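Local coordinates for antifreeze protein (Marinomonas primoryensis, PDB 3P4G) that binds ice through anchored clathrate waters on a right-handed, calcium-dependent beta-helix and so probably restrains ice growth around an Antarctic bacterium, at residues G147-A152 with L162-D167; G109-A114 with V124-N129; E264-G269 with K283-E288; S279-F284 with A318-Y323; H23-Y28 with V40-N45. All coordinates share one frame; numbering follows the deposited sequence.

Interaction 1 of 5, residues G147-A152 with L162-D167. With MG (magnesium ion), chain S; MG (magnesium ion), chain T.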
# COMPACT_ATOMS: atom_id res chain seq x y z
N GLY A 147 3.11 11.32 -3.32
CA GLY A 147 4.08 10.88 -4.35
C GLY A 147 4.31 9.37 -4.35
O GLY A 147 3.38 8.56 -4.38
N ASP A 148 5.59 8.99 -4.33
CA ASP A 148 6.00 7.60 -4.43
C ASP A 148 6.30 7.05 -3.06
O ASP A 148 6.62 7.81 -2.13
CB ASP A 148 7.34 7.57 -5.18
CG ASP A 148 7.23 8.06 -6.60
OD1 ASP A 148 6.24 7.75 -7.26
OD2 ASP A 148 8.18 8.71 -7.10
N VAL A 149 6.16 5.73 -2.94
CA VAL A 149 6.67 5.00 -1.78
C VAL A 149 7.99 4.35 -2.23
O VAL A 149 8.00 3.39 -3.03
CB VAL A 149 5.67 3.95 -1.29
CG1 VAL A 149 6.36 3.01 -0.20
CG2 VAL A 149 4.43 4.65 -0.67
N ASN A 150 9.11 4.89 -1.76
CA ASN A 150 10.46 4.43 -2.23
C ASN A 150 11.17 3.51 -1.25
O ASN A 150 12.16 2.81 -1.58
CB ASN A 150 11.32 5.63 -2.52
CG ASN A 150 10.83 6.38 -3.69
OD1 ASN A 150 10.30 5.79 -4.62
ND2 ASN A 150 11.01 7.69 -3.67
N ALA A 151 10.66 3.47 -0.04
CA ALA A 151 11.28 2.73 1.02
C ALA A 151 10.30 1.69 1.64
O ALA A 151 9.31 1.31 0.97
CB ALA A 151 11.81 3.75 2.08
N ALA A 152 10.56 1.20 2.85
CA ALA A 152 9.60 0.30 3.51
C ALA A 152 8.37 1.04 3.99
O ALA A 152 8.47 2.16 4.49
CB ALA A 152 10.23 -0.46 4.72
N LEU A 162 -4.23 2.62 2.99
CA LEU A 162 -3.05 3.24 2.36
C LEU A 162 -3.46 3.76 0.98
O LEU A 162 -3.91 2.97 0.13
CB LEU A 162 -1.91 2.23 2.25
CG LEU A 162 -0.69 2.71 1.45
CD1 LEU A 162 -0.11 4.02 2.05
CD2 LEU A 162 0.35 1.59 1.46
N ILE A 163 -3.29 5.07 0.74
CA ILE A 163 -3.57 5.65 -0.57
C ILE A 163 -2.27 6.35 -1.04
O ILE A 163 -1.73 7.19 -0.30
CB ILE A 163 -4.68 6.74 -0.54
CG1 ILE A 163 -6.03 6.21 -0.11
CG2 ILE A 163 -4.86 7.34 -1.96
CD1 ILE A 163 -7.18 7.28 -0.29
N ILE A 164 -1.73 5.87 -2.15
CA ILE A 164 -0.46 6.40 -2.78
C ILE A 164 -0.81 7.06 -4.08
O ILE A 164 -1.42 6.46 -4.94
CB ILE A 164 0.45 5.23 -3.05
CG1 ILE A 164 0.74 4.61 -1.71
CG2 ILE A 164 1.75 5.66 -3.87
CD1 ILE A 164 1.23 3.15 -1.80
N GLY A 165 -0.35 8.30 -4.25
CA GLY A 165 -0.65 9.00 -5.51
C GLY A 165 0.08 8.46 -6.72
O GLY A 165 -0.46 8.40 -7.81
N HIS A 166 1.37 8.21 -6.54
CA HIS A 166 2.21 7.78 -7.65
C HIS A 166 2.65 6.30 -7.59
O HIS A 166 1.79 5.40 -7.56
CB HIS A 166 3.38 8.76 -7.84
CG HIS A 166 2.96 10.19 -8.07
ND1 HIS A 166 3.85 11.25 -8.01
CD2 HIS A 166 1.76 10.73 -8.38
CE1 HIS A 166 3.21 12.37 -8.27
NE2 HIS A 166 1.94 12.09 -8.51
N ASP A 167 3.97 6.01 -7.54
CA ASP A 167 4.46 4.62 -7.74
C ASP A 167 4.84 3.97 -6.42
O ASP A 167 5.09 4.66 -5.40
CB ASP A 167 5.77 4.63 -8.57
CG ASP A 167 5.58 5.16 -9.97
OD1 ASP A 167 4.47 5.13 -10.51
OD2 ASP A 167 6.59 5.60 -10.55
MG MG S . 8.48 9.52 -8.86
MG MG T . 6.72 5.67 -12.60
O HOH W 1 6.37 11.68 -7.13
O HOH W 2 6.50 9.28 -9.43
O HOH W 3 8.62 7.61 -9.65
O HOH W 4 9.00 10.14 -10.65
O HOH W 5 8.82 11.38 -8.08
O HOH W 6 10.54 9.28 -8.69
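Gly147 and Asp148 run beside His166 and Asp167 on successive coils, with His166 N bonded to Gly147 O (3.0 Å) and Val149 N to Asp167 O (2.9 Å). Between these two backbone bonds a side chain supplies a third: Asp167 N donates to Asp148 OD1 at 2.9 Å, using the anti lone pair of the oxygen in a fairly straight bond (162°). The other oxygen of the same carboxylate turns outward, and Asp148 OD2 binds a magnesium ion at 2.0 Å, where five waters complete six ligands. One of these waters donates back to Asp148 OD1, and another donates to Asp167 OD2, itself a ligand of the second magnesium ion. Asp167 OD1 is held by the backbone N of Thr186 on the next coil. CG beside the backbone N (chi1 -58°) sets the His166 ring along Gly147, its ND1 3.7 Å from Gly147 CA, and at the ring edge ND1 meets a water at 2.7 Å. Replacing His166 by an alanine would probably leave that water without its imidazole partner and uncover Gly147 CA. Inward, the Val149 and Ile164 side chains cross at about a right angle, with Val149 CG2 3.7 Å from Ile164 CD1. Asp148 OD1 and Asp167 OD1 sit 4.5 Å apart, and the two magnesium ions, with the bridging water of the first, probably offset the repulsion between the carboxylates.

Interaction 2 of 5, residues G109-A114 with V124-N129; sequences GDVSAA and VYIGGN
Asn129 N donates to Asp110 OD1 at 2.8 Å, a nearly straight bond (168°) to the anti lone pair of the carboxylate oxygen. Just beyond it Val111 N meets Asn129 O at 2.9 Å, almost along the C=O axis. The third bond is more bent: Gly128 N reaches Gly109 O at 3.0 Å from well above the carbonyl plane. Asp110 can bridge the two loops because CG stands beside its backbone N (chi1 -64°), which carries OD1 over to the next coil, where it also lies 3.4 Å from Gly128 CA. A CB at Gly128 would run into Asp110 OD1 and Gly109 O, so the bare backbone is what lets the chains come this close. A lysine in place of Asp110 would probably leave Asn129 N without its carboxylate acceptor and untie the two loops at this point. The arrangement is one rung of the right-handed beta-helix: the strand 123-126 ends, the chain turns, and the following coil repeats the turn of the previous one. Asp110 N is itself bonded to Asp91 OD1 one coil earlier, so the same carboxylate-to-backbone link recurs. Toward the interior, Val111 CG2 lies across Ile126 at about a right angle, 3.7 Å from CG1, and the CG2 methyl of Ile126 is likewise 3.7 Å from Gly109 O. Leu130 covers Val111 on the next turn, and Leu134 and Ile145 pack against Ile126.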
# COMPACT_ATOMS: atom_id res chain seq x y z
N GLY A 109 5.64 18.28 2.50
CA GLY A 109 6.83 18.01 1.63
C GLY A 109 7.24 16.54 1.55
O GLY A 109 6.43 15.61 1.76
N ASP A 110 8.54 16.31 1.31
CA ASP A 110 9.06 14.95 1.13
C ASP A 110 9.58 14.47 2.46
O ASP A 110 10.01 15.29 3.28
CB ASP A 110 10.24 15.02 0.18
CG ASP A 110 9.84 15.48 -1.22
OD1 ASP A 110 8.86 14.99 -1.78
OD2 ASP A 110 10.57 16.31 -1.79
N VAL A 111 9.55 13.16 2.65
CA VAL A 111 9.99 12.58 3.89
C VAL A 111 11.12 11.64 3.55
O VAL A 111 10.91 10.66 2.82
CB VAL A 111 8.85 11.78 4.57
CG1 VAL A 111 9.46 10.88 5.78
CG2 VAL A 111 7.78 12.75 5.04
N SER A 112 12.29 11.88 4.13
CA SER A 112 13.48 11.07 3.87
C SER A 112 14.03 10.42 5.17
O SER A 112 15.14 9.88 5.18
CB SER A 112 14.56 11.91 3.18
OG SER A 112 14.99 13.03 3.99
N ALA A 113 13.28 10.54 6.26
CA ALA A 113 13.68 9.94 7.52
C ALA A 113 12.57 9.00 7.97
O ALA A 113 11.46 9.04 7.44
CB ALA A 113 13.91 11.04 8.58
N ALA A 114 12.84 8.18 8.99
CA ALA A 114 11.81 7.28 9.45
C ALA A 114 10.61 8.01 10.08
O ALA A 114 10.76 9.10 10.67
CB ALA A 114 12.39 6.33 10.45
N VAL A 124 -1.89 9.69 8.87
CA VAL A 124 -0.60 10.25 8.37
C VAL A 124 -0.82 10.71 6.93
O VAL A 124 -1.27 9.90 6.09
CB VAL A 124 0.55 9.21 8.44
CG1 VAL A 124 1.92 9.80 7.94
CG2 VAL A 124 0.73 8.71 9.85
N TYR A 125 -0.50 11.98 6.64
CA TYR A 125 -0.54 12.50 5.29
C TYR A 125 0.87 13.05 5.01
O TYR A 125 1.43 13.83 5.84
CB TYR A 125 -1.53 13.67 5.22
CG TYR A 125 -1.60 14.39 3.90
CD1 TYR A 125 -2.66 14.17 3.02
CD2 TYR A 125 -0.61 15.33 3.52
CE1 TYR A 125 -2.72 14.81 1.80
CE2 TYR A 125 -0.68 15.98 2.32
CZ TYR A 125 -1.74 15.71 1.45
OH TYR A 125 -1.85 16.38 0.25
N ILE A 126 1.43 12.60 3.88
CA ILE A 126 2.72 13.06 3.38
C ILE A 126 2.42 13.52 1.93
O ILE A 126 2.01 12.70 1.07
CB ILE A 126 3.76 11.98 3.42
CG1 ILE A 126 4.21 11.78 4.88
CG2 ILE A 126 5.01 12.32 2.53
CD1 ILE A 126 4.89 10.35 5.12
N GLY A 127 2.64 14.80 1.67
CA GLY A 127 2.24 15.38 0.36
C GLY A 127 3.24 15.00 -0.77
O GLY A 127 2.89 14.78 -1.96
N GLY A 128 4.48 14.82 -0.36
CA GLY A 128 5.57 14.51 -1.31
C GLY A 128 5.88 13.01 -1.40
O GLY A 128 4.99 12.16 -1.27
N ASN A 129 7.16 12.72 -1.65
CA ASN A 129 7.62 11.32 -1.70
C ASN A 129 8.04 10.75 -0.37
O ASN A 129 8.60 11.45 0.47
CB ASN A 129 8.85 11.23 -2.64
CG ASN A 129 8.52 11.70 -4.07
OD1 ASN A 129 9.30 12.45 -4.70
ND2 ASN A 129 7.39 11.27 -4.58

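Interaction 3 of 5, residues E264-G269 with K283-E288; sequences EHELHG and KFYTKE
His265 and Phe284 lie side by side and point the same way, their rings stacked face to face with centroids 4.4 Å apart and planes inclined by 28°. Phe284 CE1 sits over the centre of the imidazole, 3.7 Å from His265 NE2. Both rings reach this place because each CG is anti to its backbone N (chi1 -151° for His265, -169° for Phe284), which sends them out together from neighbouring coils. Alongside, the Glu266 chain follows the other part of the phenyl ring, with CG 3.7 Å from Phe284 CE2. Its carboxylate is occupied within its own loop, where His268 NE2 donates to Glu266 OE1 at 2.8 Å, in the plane of the imidazole. Tyr285 is turned differently. Its ring passes beneath Phe284, whose CD2 stands over its centre, and its hydroxyl accepts the backbone N of Leu267 at 2.9 Å in a straight bond close to the ring plane. A water completes the polar links between the loops, donating to His265 O and accepting from Phe284 N. Glu264 meets Lys283 CB through its CA, and its carbonyl oxygen lies by Phe284, while its carboxylate is engaged by Arg241 and Gln243 of an earlier coil. The loop 264-269 turns between strands 260-263 and 270-272, while Leu267 packs on Ile280 and Leu282 of strand 279-282 and on helix 294-300, whose Leu296 also touches Tyr285.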
# COMPACT_ATOMS: atom_id res chain seq x y z
N GLU A 264 -9.13 -8.87 -18.79
CA GLU A 264 -9.94 -8.11 -19.74
C GLU A 264 -9.26 -7.88 -21.11
O GLU A 264 -9.90 -7.37 -22.03
CB GLU A 264 -10.35 -6.77 -19.12
CG GLU A 264 -11.15 -6.91 -17.84
CD GLU A 264 -11.67 -5.56 -17.31
OE1 GLU A 264 -11.49 -4.53 -17.96
OE2 GLU A 264 -12.27 -5.53 -16.20
N HIS A 265 -7.97 -8.22 -21.23
CA HIS A 265 -7.20 -7.91 -22.44
C HIS A 265 -6.34 -9.15 -22.84
O HIS A 265 -6.71 -10.29 -22.50
CB HIS A 265 -6.41 -6.59 -22.19
CG HIS A 265 -6.15 -5.81 -23.44
ND1 HIS A 265 -5.16 -6.17 -24.35
CD2 HIS A 265 -6.81 -4.76 -23.99
CE1 HIS A 265 -5.21 -5.34 -25.39
NE2 HIS A 265 -6.17 -4.45 -25.17
N GLU A 266 -5.25 -8.95 -23.56
CA GLU A 266 -4.37 -10.04 -23.98
C GLU A 266 -3.82 -10.79 -22.79
O GLU A 266 -3.51 -10.21 -21.76
CB GLU A 266 -3.19 -9.49 -24.81
CG GLU A 266 -3.61 -8.97 -26.16
CD GLU A 266 -2.52 -8.18 -26.86
OE1 GLU A 266 -1.33 -8.48 -26.68
OE2 GLU A 266 -2.90 -7.27 -27.61
N LEU A 267 -3.67 -12.11 -22.96
CA LEU A 267 -3.12 -12.95 -21.91
C LEU A 267 -1.95 -13.77 -22.46
O LEU A 267 -2.17 -14.80 -23.14
CB LEU A 267 -4.21 -13.88 -21.29
CG LEU A 267 -3.67 -14.77 -20.18
CD1 LEU A 267 -3.22 -13.88 -18.96
CD2 LEU A 267 -4.75 -15.79 -19.74
N HIS A 268 -0.74 -13.30 -22.21
CA HIS A 268 0.46 -14.01 -22.68
C HIS A 268 1.17 -14.75 -21.56
O HIS A 268 2.00 -15.64 -21.85
CB HIS A 268 1.42 -13.06 -23.38
CG HIS A 268 0.79 -12.35 -24.53
ND1 HIS A 268 0.57 -12.95 -25.75
CD2 HIS A 268 0.27 -11.11 -24.63
CE1 HIS A 268 -0.02 -12.10 -26.56
NE2 HIS A 268 -0.22 -10.97 -25.91
N GLY A 269 0.88 -14.36 -20.31
CA GLY A 269 1.67 -14.83 -19.16
C GLY A 269 1.21 -16.14 -18.57
O GLY A 269 0.31 -16.77 -19.10
N LYS A 283 -12.13 -12.16 -21.21
CA LYS A 283 -13.11 -11.26 -21.83
C LYS A 283 -12.65 -10.82 -23.24
O LYS A 283 -13.47 -10.46 -24.09
CB LYS A 283 -13.27 -10.04 -20.94
CG LYS A 283 -14.31 -8.99 -21.36
CD LYS A 283 -14.65 -8.12 -20.13
CE LYS A 283 -16.06 -7.57 -20.25
NZ LYS A 283 -16.15 -6.44 -21.26
N PHE A 284 -11.34 -10.89 -23.50
CA PHE A 284 -10.75 -10.38 -24.75
C PHE A 284 -10.84 -11.37 -25.94
O PHE A 284 -10.67 -10.97 -27.10
CB PHE A 284 -9.29 -9.99 -24.49
CG PHE A 284 -8.61 -9.21 -25.62
CD1 PHE A 284 -8.81 -7.85 -25.76
CD2 PHE A 284 -7.73 -9.87 -26.51
CE1 PHE A 284 -8.14 -7.12 -26.78
CE2 PHE A 284 -7.07 -9.17 -27.53
CZ PHE A 284 -7.27 -7.78 -27.64
N TYR A 285 -11.13 -12.63 -25.65
CA TYR A 285 -11.09 -13.69 -26.66
C TYR A 285 -12.45 -14.32 -26.84
O TYR A 285 -13.11 -14.68 -25.86
CB TYR A 285 -10.11 -14.78 -26.21
CG TYR A 285 -8.70 -14.29 -26.02
CD1 TYR A 285 -8.25 -13.84 -24.74
CD2 TYR A 285 -7.81 -14.28 -27.10
CE1 TYR A 285 -6.95 -13.41 -24.57
CE2 TYR A 285 -6.51 -13.84 -26.95
CZ TYR A 285 -6.09 -13.40 -25.68
OH TYR A 285 -4.81 -12.98 -25.53
N THR A 286 -12.88 -14.45 -28.09
CA THR A 286 -14.12 -15.17 -28.37
C THR A 286 -13.84 -16.66 -28.55
O THR A 286 -12.68 -17.04 -28.71
CB THR A 286 -14.82 -14.62 -29.64
OG1 THR A 286 -13.93 -14.69 -30.76
CG2 THR A 286 -15.22 -13.14 -29.47
N LYS A 287 -14.88 -17.50 -28.54
CA LYS A 287 -14.68 -18.94 -28.78
C LYS A 287 -13.79 -19.23 -30.00
O LYS A 287 -12.91 -20.08 -29.94
CB LYS A 287 -16.01 -19.67 -28.94
CG LYS A 287 -16.66 -20.00 -27.67
CD LYS A 287 -17.91 -20.80 -27.94
CE LYS A 287 -18.68 -21.09 -26.65
NZ LYS A 287 -19.76 -22.03 -26.99
N GLU A 288 -14.03 -18.49 -31.08
CA GLU A 288 -13.32 -18.63 -32.35
C GLU A 288 -11.81 -18.50 -32.18
O GLU A 288 -11.07 -19.33 -32.70
CB GLU A 288 -13.85 -17.61 -33.38
CG GLU A 288 -12.97 -17.36 -34.63
CD GLU A 288 -13.02 -18.49 -35.66
OE1 GLU A 288 -12.17 -18.47 -36.60
OE2 GLU A 288 -13.88 -19.39 -35.56
O HOH W 7 -8.98 -11.94 -21.95

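Interaction 4 of 5, residues S279-F284 with A318-Y323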
# COMPACT_ATOMS: atom_id res chain seq x y z
N SER A 279 -11.87 -20.27 -11.43
CA SER A 279 -12.55 -19.71 -12.59
C SER A 279 -11.75 -18.63 -13.28
O SER A 279 -11.09 -17.82 -12.61
CB SER A 279 -13.92 -19.08 -12.21
OG SER A 279 -14.77 -20.02 -11.54
N ILE A 280 -11.81 -18.64 -14.59
CA ILE A 280 -11.12 -17.59 -15.36
C ILE A 280 -12.09 -17.06 -16.40
O ILE A 280 -12.77 -17.85 -17.09
CB ILE A 280 -9.76 -18.06 -15.96
CG1 ILE A 280 -9.00 -16.87 -16.58
CG2 ILE A 280 -9.91 -19.19 -17.05
CD1 ILE A 280 -7.63 -17.22 -17.17
N TYR A 281 -12.09 -15.74 -16.60
CA TYR A 281 -12.91 -15.12 -17.61
C TYR A 281 -11.96 -14.41 -18.57
O TYR A 281 -11.27 -13.48 -18.18
CB TYR A 281 -13.82 -14.07 -16.94
CG TYR A 281 -14.76 -13.33 -17.86
CD1 TYR A 281 -15.16 -13.87 -19.10
CD2 TYR A 281 -15.32 -12.10 -17.46
CE1 TYR A 281 -16.02 -13.19 -19.93
CE2 TYR A 281 -16.21 -11.40 -18.32
CZ TYR A 281 -16.56 -11.97 -19.53
OH TYR A 281 -17.42 -11.29 -20.40
N LEU A 282 -11.94 -14.88 -19.80
CA LEU A 282 -11.09 -14.32 -20.86
C LEU A 282 -11.96 -13.39 -21.69
O LEU A 282 -12.47 -13.78 -22.75
CB LEU A 282 -10.56 -15.45 -21.75
CG LEU A 282 -9.70 -16.52 -21.04
CD1 LEU A 282 -9.39 -17.72 -21.95
CD2 LEU A 282 -8.38 -15.90 -20.54
N LYS A 283 -12.13 -12.16 -21.21
CA LYS A 283 -13.11 -11.26 -21.83
C LYS A 283 -12.65 -10.82 -23.24
O LYS A 283 -13.47 -10.46 -24.09
CB LYS A 283 -13.27 -10.04 -20.94
CG LYS A 283 -14.31 -8.99 -21.36
CD LYS A 283 -14.65 -8.12 -20.13
CE LYS A 283 -16.06 -7.57 -20.25
NZ LYS A 283 -16.15 -6.44 -21.26
N PHE A 284 -11.34 -10.89 -23.50
CA PHE A 284 -10.75 -10.38 -24.75
C PHE A 284 -10.84 -11.37 -25.94
O PHE A 284 -10.67 -10.97 -27.10
CB PHE A 284 -9.29 -9.99 -24.49
CG PHE A 284 -8.61 -9.21 -25.62
CD1 PHE A 284 -8.81 -7.85 -25.76
CD2 PHE A 284 -7.73 -9.87 -26.51
CE1 PHE A 284 -8.14 -7.12 -26.78
CE2 PHE A 284 -7.07 -9.17 -27.53
CZ PHE A 284 -7.27 -7.78 -27.64
N ALA A 318 -19.41 -18.64 -13.56
CA ALA A 318 -20.44 -17.62 -13.40
C ALA A 318 -20.58 -16.75 -14.64
O ALA A 318 -19.71 -16.74 -15.50
CB ALA A 318 -20.15 -16.72 -12.17
N ASP A 319 -21.65 -15.99 -14.72
CA ASP A 319 -21.86 -15.18 -15.93
C ASP A 319 -20.91 -13.98 -16.05
O ASP A 319 -20.66 -13.51 -17.17
CB ASP A 319 -23.34 -14.80 -16.15
CG ASP A 319 -23.91 -13.84 -15.10
OD1 ASP A 319 -23.19 -13.24 -14.26
OD2 ASP A 319 -25.15 -13.71 -15.12
N PHE A 320 -20.40 -13.48 -14.92
CA PHE A 320 -19.51 -12.30 -14.86
C PHE A 320 -20.06 -11.11 -15.64
O PHE A 320 -19.32 -10.46 -16.39
CB PHE A 320 -18.09 -12.62 -15.38
CG PHE A 320 -17.40 -13.72 -14.65
CD1 PHE A 320 -17.15 -14.93 -15.27
CD2 PHE A 320 -16.97 -13.53 -13.35
CE1 PHE A 320 -16.48 -15.94 -14.61
CE2 PHE A 320 -16.34 -14.57 -12.67
CZ PHE A 320 -16.09 -15.77 -13.30
N ALA A 321 -21.35 -10.83 -15.44
CA ALA A 321 -22.08 -9.81 -16.23
C ALA A 321 -21.59 -8.36 -15.96
O ALA A 321 -21.86 -7.44 -16.75
CB ALA A 321 -23.57 -9.94 -15.99
N ASP A 322 -20.83 -8.18 -14.87
CA ASP A 322 -20.35 -6.86 -14.40
C ASP A 322 -19.16 -6.27 -15.16
O ASP A 322 -18.80 -5.09 -14.94
CB ASP A 322 -19.92 -6.96 -12.94
CG ASP A 322 -20.86 -7.81 -12.12
OD1 ASP A 322 -21.81 -7.23 -11.53
OD2 ASP A 322 -20.68 -9.06 -12.13
N TYR A 323 -18.54 -7.07 -16.03
CA TYR A 323 -17.18 -6.77 -16.46
C TYR A 323 -17.02 -6.41 -17.93
O TYR A 323 -16.11 -5.65 -18.27
CB TYR A 323 -16.23 -7.89 -16.06
CG TYR A 323 -16.21 -8.14 -14.54
CD1 TYR A 323 -16.84 -9.26 -13.98
CD2 TYR A 323 -15.56 -7.24 -13.68
CE1 TYR A 323 -16.81 -9.49 -12.58
CE2 TYR A 323 -15.55 -7.45 -12.29
CZ TYR A 323 -16.17 -8.59 -11.75
OH TYR A 323 -16.12 -8.80 -10.38
O HOH W 8 -17.19 -18.92 -11.83
O HOH W 9 -18.80 -9.14 -19.05
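Phe320 and Tyr281 have the most surface covered in this contact. Their ring planes are almost parallel, at 11°, but slid apart so that the rings barely overlap (centroids 5.3 Å). What meets the phenyl face is instead Tyr281 CB, in a CH-pi contact 4.2 Å from the centroid, while Ala318 CB covers the opposite face. Phe320 CB, in turn, approaches Tyr281 CD2 to 3.5 Å. The left-handed backbone of Phe320, with CG beside its own N (chi1 -59°), directs this ring inward to the strand, while Ser279 CB touches its edge at CZ. Tyr323 is the third contributor: CB lies at the edge of the Tyr281 ring, 4.2 Å from CE2, and its own ring runs off toward strands 260-263 and 239-242. Two waters bridge the segments, one between Ser279 OG and Ala318 N, the other between Tyr281 OH (2.9 Å) and Phe320 O. Asp319 OD1 accepts Ala321 N in an Asx turn that runs into the type I turn from Phe320 to Tyr323. The C-terminal tail thus lies as a lid over the outer face of strand 279-282, covering one side of the last coils of the beta-helix.

Interaction 5 of 5, residues H23-Y28 with V40-N45; sequences HSFDHY and VAVTGN
Phe25 bonds through both its N and its O to segment 40-45, N to Ala41 O (2.8 Å) and O to Thr43 N (2.9 Å), and with Ala41 N to His23 O these form a parallel ladder. The tight side is apolar. Phe25 CE2 meets Val40 CG1 at 3.9 Å on the edge of its ring, and CD2 lies by Val42 CG2. Tyr28 CD1 stands over the centre of the phenyl face. Val42 CG1, anti to its backbone N (chi1 180°), fits between Tyr28 CB (3.9 Å) and Asp26 O. The backbones stay close past the strands: Gly44 N meets Asp26 O at 2.8 Å, a bent bond (134°), a CB at Gly44 would run into Asp26 O, and Tyr28 N donates to Asn45 O. On the other side the contact is much looser and faces solvent. Ser24 and Ala41 pack only weakly there, while Thr43 OG1 donates to Asp26 OD1 (3.1 Å) from above the carboxylate plane; chi1 of Thr43 (56°) sets OG1 between the backbone N and the carbonyl carbon, toward Asp26. Strand 24-25 is the outermost at this end of the beta-helix: beyond strand 39-42 come Lys58 and Ser60 of strand 58-61 to bond the backbone of Val40, while the Tyr28 hydroxyl reaches Thr49 O and Asn45 OD1 meets Asn64 N.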
# COMPACT_ATOMS: atom_id res chain seq x y z
N HIS A 23 4.07 28.07 22.69
CA HIS A 23 5.49 28.31 22.55
C HIS A 23 5.73 28.71 21.09
O HIS A 23 5.43 27.92 20.19
CB HIS A 23 6.31 27.05 22.90
CG HIS A 23 6.26 26.65 24.35
ND1 HIS A 23 5.17 26.04 24.93
CD2 HIS A 23 7.21 26.72 25.32
CE1 HIS A 23 5.43 25.79 26.20
NE2 HIS A 23 6.66 26.19 26.46
N SER A 24 6.25 29.91 20.86
CA SER A 24 6.54 30.36 19.51
C SER A 24 8.05 30.45 19.27
O SER A 24 8.80 30.93 20.13
CB SER A 24 5.90 31.72 19.23
OG SER A 24 4.50 31.68 19.41
N PHE A 25 8.48 29.96 18.11
CA PHE A 25 9.88 30.00 17.68
C PHE A 25 9.96 30.42 16.23
O PHE A 25 9.02 30.17 15.46
CB PHE A 25 10.48 28.60 17.77
CG PHE A 25 10.39 27.99 19.14
CD1 PHE A 25 11.40 28.21 20.08
CD2 PHE A 25 9.31 27.18 19.49
CE1 PHE A 25 11.34 27.63 21.36
CE2 PHE A 25 9.22 26.59 20.76
CZ PHE A 25 10.23 26.83 21.70
N ASP A 26 11.09 31.04 15.85
CA ASP A 26 11.39 31.20 14.42
C ASP A 26 12.29 30.01 14.09
O ASP A 26 11.80 28.94 13.68
CB ASP A 26 12.01 32.58 14.07
CG ASP A 26 12.32 32.76 12.53
OD1 ASP A 26 12.00 31.88 11.68
OD2 ASP A 26 12.90 33.81 12.17
N HIS A 27 13.59 30.15 14.31
CA HIS A 27 14.49 29.03 14.14
C HIS A 27 14.48 28.24 15.46
O HIS A 27 14.90 28.74 16.51
CB HIS A 27 15.87 29.58 13.77
CG HIS A 27 16.93 28.55 13.51
ND1 HIS A 27 16.66 27.25 13.14
CD2 HIS A 27 18.29 28.67 13.49
CE1 HIS A 27 17.80 26.60 12.93
NE2 HIS A 27 18.80 27.44 13.14
N TYR A 28 13.94 27.01 15.43
CA TYR A 28 13.92 26.16 16.63
C TYR A 28 15.25 25.47 16.87
O TYR A 28 15.70 24.62 16.07
CB TYR A 28 12.80 25.14 16.57
CG TYR A 28 12.80 24.19 17.74
CD1 TYR A 28 12.09 24.51 18.91
CD2 TYR A 28 13.52 22.98 17.70
CE1 TYR A 28 12.08 23.61 20.02
CE2 TYR A 28 13.54 22.10 18.79
CZ TYR A 28 12.81 22.42 19.95
OH TYR A 28 12.79 21.57 21.03
N VAL A 40 2.93 24.35 19.91
CA VAL A 40 4.25 24.79 19.49
C VAL A 40 4.15 25.30 18.07
O VAL A 40 3.70 24.57 17.18
CB VAL A 40 5.29 23.65 19.61
CG1 VAL A 40 6.74 24.11 19.11
CG2 VAL A 40 5.34 23.15 21.04
N ALA A 41 4.56 26.56 17.85
CA ALA A 41 4.53 27.16 16.53
C ALA A 41 5.95 27.52 16.15
O ALA A 41 6.58 28.34 16.85
CB ALA A 41 3.66 28.47 16.55
N VAL A 42 6.46 26.91 15.09
CA VAL A 42 7.82 27.18 14.57
C VAL A 42 7.69 27.77 13.15
O VAL A 42 7.23 27.10 12.22
CB VAL A 42 8.70 25.88 14.56
CG1 VAL A 42 10.11 26.17 14.01
CG2 VAL A 42 8.74 25.24 15.97
N THR A 43 8.07 29.03 12.96
CA THR A 43 7.95 29.65 11.63
C THR A 43 9.13 29.26 10.72
O THR A 43 9.03 29.37 9.50
CB THR A 43 7.87 31.20 11.67
OG1 THR A 43 9.01 31.69 12.35
CG2 THR A 43 6.64 31.68 12.41
N GLY A 44 10.24 28.81 11.31
CA GLY A 44 11.40 28.37 10.53
C GLY A 44 11.69 26.88 10.64
O GLY A 44 10.77 26.06 10.69
N ASN A 45 12.97 26.52 10.70
CA ASN A 45 13.34 25.09 10.74
C ASN A 45 13.45 24.56 12.19
O ASN A 45 13.63 25.34 13.18
CB ASN A 45 14.62 24.87 9.94
CG ASN A 45 14.48 25.30 8.47
OD1 ASN A 45 13.54 24.90 7.79
ND2 ASN A 45 15.43 26.10 7.97

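From the N terminus, interaction 5 closes the first coil, joining 23-28 to 40-45 at the end of the beta-helix. Interactions 2 and 1 follow in series, each closing a coil in the middle of the helix; they touch through a probable bond of Gly147 N to Gly128 O. Their centres lie 10 Å apart, against 29 Å from interaction 1 to interaction 5. Interaction 4 begins on the stretch where interaction 3 ends, sharing Lys283 and Phe284, so the two cross rather than nest. Together, through this common piece of chain, they tie the last coils to the C-terminal helices and tail.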